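Local coordinates for protein putative O-GlcNAcase nagJ (Clostridium perfringens, PDB 6PV5) that probably hydrolyses terminal N-acetylhexosamine residues from glycans as a family 84 glycoside hydrolase, this chain being the N-terminal part, with the catalytic domain, of a longer protein, at residues 181-189 with 454-462. Residues are numbered along the deposited sequence; the frame is centred on the assembly and turned at random.
Sequences KDEPSFKMR and DYGWNSVSY
Pro184 and Trp457 bring the two backbones to a CA-CA distance of 4.4 Å, where the loop after strand 174-182 crosses the C-terminal end of helix 446-457 and takes up its last carbonyls. Trp457 O accepts from Ser185 N at 2.9 Å and, more loosely, from Ser185 OG, both from the same face of its carbonyl plane; a water bound to Glu183 O also donates to it. Gly456 O receives Phe186 N nearly head-on, with a C=O...N angle of 172°, and lies at the edge of the Phe186 ring, 3.2 Å from CD2. Ser185 OG in turn accepts from Ser459 N at 2.9 Å, tying the loop to the chain just beyond the helix.

Trp457, with CG anti to its backbone N (chi1 -176°), swings the indole back so that one face lies against Glu183 and Pro184. Pro184 CB sits over the six-membered ring in a CH-pi contact, 3.8 Å from its centroid. At the ring's edge, NE1 donates to Asp182 OD1 at 2.9 Å, meeting it from above the carboxylate plane; Lys47 N also binds this oxygen. Arg189 NE lies at the indole edge, 3.5 Å from Trp457 CE3, and this edge faces one side of the guanidinium, the two planes being almost perpendicular (89°). Its NH1 is held by Phe186 O, 2.8 Å away, and by a salt bridge to Glu130. The strand 188-192 opens the eight-stranded parallel barrel, and helix 446-457 follows its last strand, so the contact joins the start and end of a TIM-barrel (beta/alpha)8 catalytic domain at the linker from the N-terminal mixed-sheet domain.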
ATOM      1  N   LYS A 181       7.537 -21.489   4.535  1.00 47.62           N
ATOM      2  CA  LYS A 181       8.866 -20.902   4.457  1.00 54.87           C
ATOM      3  C   LYS A 181       8.733 -19.548   3.752  1.00 51.94           C
ATOM      4  O   LYS A 181       8.322 -19.499   2.597  1.00 52.76           O
ATOM      5  CB  LYS A 181       9.800 -21.887   3.737  1.00 55.66           C
ATOM      6  CG  LYS A 181       9.928 -23.260   4.394  1.00 58.24           C
ATOM      7  CD  LYS A 181       9.839 -24.433   3.430  1.00 56.88           C
ATOM      8  N   ASP A 182       9.046 -18.448   4.456  1.00 49.55           N
ATOM      9  CA  ASP A 182       8.566 -17.147   4.015  1.00 48.44           C
ATOM     10  C   ASP A 182       9.585 -16.043   4.271  1.00 45.66           C
ATOM     11  O   ASP A 182      10.252 -16.026   5.299  1.00 50.01           O
ATOM     12  CB  ASP A 182       7.234 -16.796   4.689  1.00 48.52           C
ATOM     13  CG  ASP A 182       6.390 -15.748   3.965  1.00 51.55           C
ATOM     14  OD1 ASP A 182       6.651 -15.473   2.767  1.00 46.01           O
ATOM     15  OD2 ASP A 182       5.448 -15.236   4.596  1.00 50.58           O
ATOM     16  N   GLU A 183       9.639 -15.088   3.333  1.00 47.16           N
ATOM     17  CA  GLU A 183      10.515 -13.925   3.407  1.00 46.01           C
ATOM     18  C   GLU A 183      10.111 -12.924   2.320  1.00 41.60           C
ATOM     19  O   GLU A 183       9.498 -13.286   1.317  1.00 44.06           O
ATOM     20  CB  GLU A 183      11.982 -14.325   3.202  1.00 45.59           C
ATOM     21  CG  GLU A 183      12.220 -15.071   1.897  1.00 50.20           C
ATOM     22  CD  GLU A 183      13.647 -15.514   1.610  1.00 54.86           C
ATOM     23  OE1 GLU A 183      14.506 -15.371   2.508  1.00 54.39           O
ATOM     24  OE2 GLU A 183      13.893 -16.005   0.487  1.00 53.48           O
ATOM     25  N   PRO A 184      10.477 -11.637   2.482  1.00 36.61           N
ATOM     26  CA  PRO A 184      10.049 -10.582   1.558  1.00 38.01           C
ATOM     27  C   PRO A 184      10.874 -10.345   0.294  1.00 39.78           C
ATOM     28  O   PRO A 184      12.106 -10.390   0.336  1.00 42.68           O
ATOM     29  CB  PRO A 184      10.196  -9.328   2.426  1.00 34.06           C
ATOM     30  CG  PRO A 184      11.353  -9.641   3.379  1.00 37.39           C
ATOM     31  CD  PRO A 184      11.260 -11.131   3.621  1.00 35.50           C
ATOM     32  N   SER A 185      10.174  -9.996  -0.802  1.00 37.20           N
ATOM     33  CA  SER A 185      10.767  -9.571  -2.065  1.00 34.66           C
ATOM     34  C   SER A 185      11.537  -8.265  -1.890  1.00 34.52           C
ATOM     35  O   SER A 185      12.613  -8.103  -2.454  1.00 36.72           O
ATOM     36  CB  SER A 185       9.712  -9.389  -3.130  1.00 34.61           C
ATOM     37  OG  SER A 185       8.961 -10.580  -3.327  1.00 36.53           O
ATOM     38  N   PHE A 186      10.948  -7.305  -1.174  1.00 30.61           N
ATOM     39  CA  PHE A 186      11.583  -6.005  -1.023  1.00 32.12           C
ATOM     40  C   PHE A 186      11.915  -5.813   0.446  1.00 32.25           C
ATOM     41  O   PHE A 186      11.111  -6.188   1.294  1.00 32.46           O
ATOM     42  CB  PHE A 186      10.682  -4.856  -1.490  1.00 30.59           C
ATOM     43  CG  PHE A 186      10.303  -4.863  -2.952  1.00 29.70           C
ATOM     44  CD1 PHE A 186      11.002  -4.100  -3.871  1.00 30.19           C
ATOM     45  CD2 PHE A 186       9.241  -5.625  -3.409  1.00 28.17           C
ATOM     46  CE1 PHE A 186      10.655  -4.115  -5.217  1.00 29.72           C
ATOM     47  CE2 PHE A 186       8.894  -5.635  -4.753  1.00 28.85           C
ATOM     48  CZ  PHE A 186       9.598  -4.871  -5.655  1.00 27.56           C
ATOM     49  N   LYS A 187      13.082  -5.219   0.718  1.00 35.45           N
ATOM     50  CA  LYS A 187      13.587  -5.132   2.078  1.00 40.04           C
ATOM     51  C   LYS A 187      12.923  -3.958   2.783  1.00 39.20           C
ATOM     52  O   LYS A 187      12.907  -3.900   4.014  1.00 37.18           O
ATOM     53  CB  LYS A 187      15.108  -4.949   2.111  1.00 38.89           C
ATOM     54  CG  LYS A 187      15.598  -3.610   1.580  1.00 43.16           C
ATOM     55  CD  LYS A 187      17.104  -3.412   1.670  1.00 47.02           C
ATOM     56  CE  LYS A 187      17.490  -2.019   1.215  1.00 51.62           C
ATOM     57  NZ  LYS A 187      18.896  -1.677   1.545  1.00 53.12           N
ATOM     58  N   MET A 188      12.454  -2.992   1.982  1.00 37.16           N
ATOM     59  CA  MET A 188      11.655  -1.905   2.516  1.00 35.08           C
ATOM     60  C   MET A 188      10.301  -1.873   1.805  1.00 33.88           C
ATOM     61  O   MET A 188      10.235  -1.771   0.576  1.00 30.36           O
ATOM     62  CB  MET A 188      12.347  -0.551   2.394  1.00 37.90           C
ATOM     63  CG  MET A 188      11.748   0.440   3.360  1.00 41.52           C
ATOM     64  SD  MET A 188      12.063   2.163   2.981  1.00 49.74           S
ATOM     65  CE  MET A 188      11.813   2.852   4.615  1.00 53.00           C
ATOM     66  N   ARG A 189       9.245  -2.006   2.619  1.00 28.81           N
ATOM     67  CA  ARG A 189       7.851  -2.023   2.192  1.00 30.32           C
ATOM     68  C   ARG A 189       7.110  -0.972   3.014  1.00 31.60           C
ATOM     69  O   ARG A 189       6.807  -1.217   4.170  1.00 32.58           O
ATOM     70  CB  ARG A 189       7.251  -3.412   2.410  1.00 28.18           C
ATOM     71  CG  ARG A 189       8.010  -4.524   1.703  1.00 31.09           C
ATOM     72  CD  ARG A 189       7.691  -5.932   2.183  1.00 33.59           C
ATOM     73  NE  ARG A 189       7.692  -6.013   3.644  1.00 34.43           N
ATOM     74  CZ  ARG A 189       8.782  -6.132   4.405  1.00 36.66           C
ATOM     75  NH1 ARG A 189       9.990  -6.171   3.855  1.00 32.93           N
ATOM     76  NH2 ARG A 189       8.654  -6.207   5.722  1.00 33.84           N
ATOM     77  N   ASP A 454       1.050  -6.830  -0.343  1.00 29.43           N
ATOM     78  CA  ASP A 454       1.128  -8.157  -0.930  1.00 31.46           C
ATOM     79  C   ASP A 454       2.220  -8.188  -2.005  1.00 33.35           C
ATOM     80  O   ASP A 454       2.992  -9.146  -2.098  1.00 32.76           O
ATOM     81  CB  ASP A 454      -0.253  -8.589  -1.426  1.00 32.30           C
ATOM     82  CG  ASP A 454      -0.335 -10.024  -1.909  1.00 34.81           C
ATOM     83  OD1 ASP A 454       0.336 -10.882  -1.315  1.00 40.04           O
ATOM     84  OD2 ASP A 454      -1.074 -10.274  -2.875  1.00 37.77           O
ATOM     85  N   TYR A 455       2.251  -7.138  -2.834  1.00 31.55           N
ATOM     86  CA  TYR A 455       3.203  -7.017  -3.916  1.00 32.41           C
ATOM     87  C   TYR A 455       4.606  -6.850  -3.335  1.00 32.56           C
ATOM     88  O   TYR A 455       5.533  -7.481  -3.825  1.00 30.04           O
ATOM     89  CB  TYR A 455       2.892  -5.816  -4.813  1.00 29.96           C
ATOM     90  CG  TYR A 455       3.992  -5.541  -5.812  1.00 28.79           C
ATOM     91  CD1 TYR A 455       4.162  -6.346  -6.936  1.00 29.38           C
ATOM     92  CD2 TYR A 455       4.887  -4.506  -5.608  1.00 28.01           C
ATOM     93  CE1 TYR A 455       5.172  -6.104  -7.855  1.00 28.95           C
ATOM     94  CE2 TYR A 455       5.899  -4.248  -6.519  1.00 28.75           C
ATOM     95  CZ  TYR A 455       6.058  -5.068  -7.624  1.00 27.60           C
ATOM     96  OH  TYR A 455       7.053  -4.795  -8.516  1.00 28.82           O
ATOM     97  N   GLY A 456       4.729  -5.970  -2.328  1.00 32.19           N
ATOM     98  CA  GLY A 456       5.984  -5.674  -1.666  1.00 33.84           C
ATOM     99  C   GLY A 456       6.565  -6.927  -1.019  1.00 39.04           C
ATOM    100  O   GLY A 456       7.779  -7.152  -1.060  1.00 40.22           O
ATOM    101  N   TRP A 457       5.681  -7.755  -0.447  1.00 34.77           N
ATOM    102  CA  TRP A 457       6.131  -8.933   0.269  1.00 34.74           C
ATOM    103  C   TRP A 457       6.469 -10.057  -0.710  1.00 35.49           C
ATOM    104  O   TRP A 457       7.411 -10.803  -0.485  1.00 37.23           O
ATOM    105  CB  TRP A 457       5.102  -9.389   1.310  1.00 33.62           C
ATOM    106  CG  TRP A 457       5.598 -10.548   2.115  1.00 34.10           C
ATOM    107  CD1 TRP A 457       5.388 -11.875   1.871  1.00 32.72           C
ATOM    108  CD2 TRP A 457       6.465 -10.484   3.264  1.00 34.51           C
ATOM    109  NE1 TRP A 457       6.028 -12.635   2.809  1.00 33.35           N
ATOM    110  CE2 TRP A 457       6.713 -11.814   3.668  1.00 35.50           C
ATOM    111  CE3 TRP A 457       7.058  -9.443   3.984  1.00 33.74           C
ATOM    112  CZ2 TRP A 457       7.533 -12.120   4.752  1.00 31.79           C
ATOM    113  CZ3 TRP A 457       7.866  -9.749   5.057  1.00 36.72           C
ATOM    114  CH2 TRP A 457       8.094 -11.071   5.437  1.00 32.95           C
ATOM    115  N   ASN A 458       5.676 -10.198  -1.775  1.00 34.73           N
ATOM    116  CA  ASN A 458       5.764 -11.360  -2.645  1.00 36.83           C
ATOM    117  C   ASN A 458       5.423 -10.911  -4.059  1.00 35.71           C
ATOM    118  O   ASN A 458       4.321 -11.183  -4.549  1.00 35.27           O
ATOM    119  CB  ASN A 458       4.916 -12.531  -2.124  1.00 34.62           C
ATOM    120  CG  ASN A 458       5.105 -13.857  -2.851  1.00 38.50           C
ATOM    121  OD1 ASN A 458       5.660 -13.924  -3.946  1.00 36.25           O
ATOM    122  ND2 ASN A 458       4.595 -14.935  -2.271  1.00 37.68           N
ATOM    123  N   SER A 459       6.401 -10.245  -4.699  1.00 36.01           N
ATOM    124  CA  SER A 459       6.218  -9.646  -6.013  1.00 37.62           C
ATOM    125  C   SER A 459       6.156 -10.718  -7.089  1.00 40.56           C
ATOM    126  O   SER A 459       5.441 -10.588  -8.082  1.00 44.47           O
ATOM    127  CB  SER A 459       7.267  -8.613  -6.316  1.00 38.22           C
ATOM    128  OG  SER A 459       8.565  -9.187  -6.308  1.00 40.71           O
ATOM    129  N   VAL A 460       6.894 -11.799  -6.863  1.00 43.92           N
ATOM    130  CA  VAL A 460       6.956 -12.890  -7.818  1.00 43.25           C
ATOM    131  C   VAL A 460       5.583 -13.535  -7.998  1.00 40.50           C
ATOM    132  O   VAL A 460       5.176 -13.807  -9.124  1.00 44.74           O
ATOM    133  CB  VAL A 460       8.060 -13.891  -7.417  1.00 46.32           C
ATOM    134  CG1 VAL A 460       7.763 -15.321  -7.854  1.00 42.63           C
ATOM    135  CG2 VAL A 460       9.407 -13.416  -7.937  1.00 47.06           C
ATOM    136  N   SER A 461       4.861 -13.788  -6.906  1.00 40.67           N
ATOM    137  CA  SER A 461       3.594 -14.484  -7.094  1.00 44.95           C
ATOM    138  C   SER A 461       2.389 -13.525  -7.129  1.00 38.68           C
ATOM    139  O   SER A 461       1.261 -13.965  -7.331  1.00 36.79           O
ATOM    140  CB  SER A 461       3.419 -15.598  -6.098  1.00 43.53           C
ATOM    141  OG  SER A 461       3.465 -15.092  -4.773  1.00 56.36           O
ATOM    142  N   TYR A 462       2.628 -12.213  -6.994  1.00 38.87           N
ATOM    143  CA  TYR A 462       1.545 -11.233  -6.936  1.00 35.36           C
ATOM    144  C   TYR A 462       0.712 -11.277  -8.207  1.00 32.03           C
ATOM    145  O   TYR A 462       1.250 -11.066  -9.284  1.00 34.54           O
ATOM    146  CB  TYR A 462       2.103  -9.812  -6.845  1.00 31.70           C
ATOM    147  CG  TYR A 462       1.067  -8.707  -6.839  1.00 30.39           C
ATOM    148  CD1 TYR A 462       0.327  -8.431  -5.692  1.00 29.16           C
ATOM    149  CD2 TYR A 462       0.843  -7.931  -7.973  1.00 27.45           C
ATOM    150  CE1 TYR A 462      -0.603  -7.398  -5.658  1.00 28.29           C
ATOM    151  CE2 TYR A 462      -0.079  -6.893  -7.962  1.00 28.10           C
ATOM    152  CZ  TYR A 462      -0.802  -6.638  -6.800  1.00 27.36           C
ATOM    153  OH  TYR A 462      -1.705  -5.638  -6.768  1.00 29.38           O
TER
HETATM  154  O   HOH W   1       8.802 -13.377  -1.452  1.00 53.27           O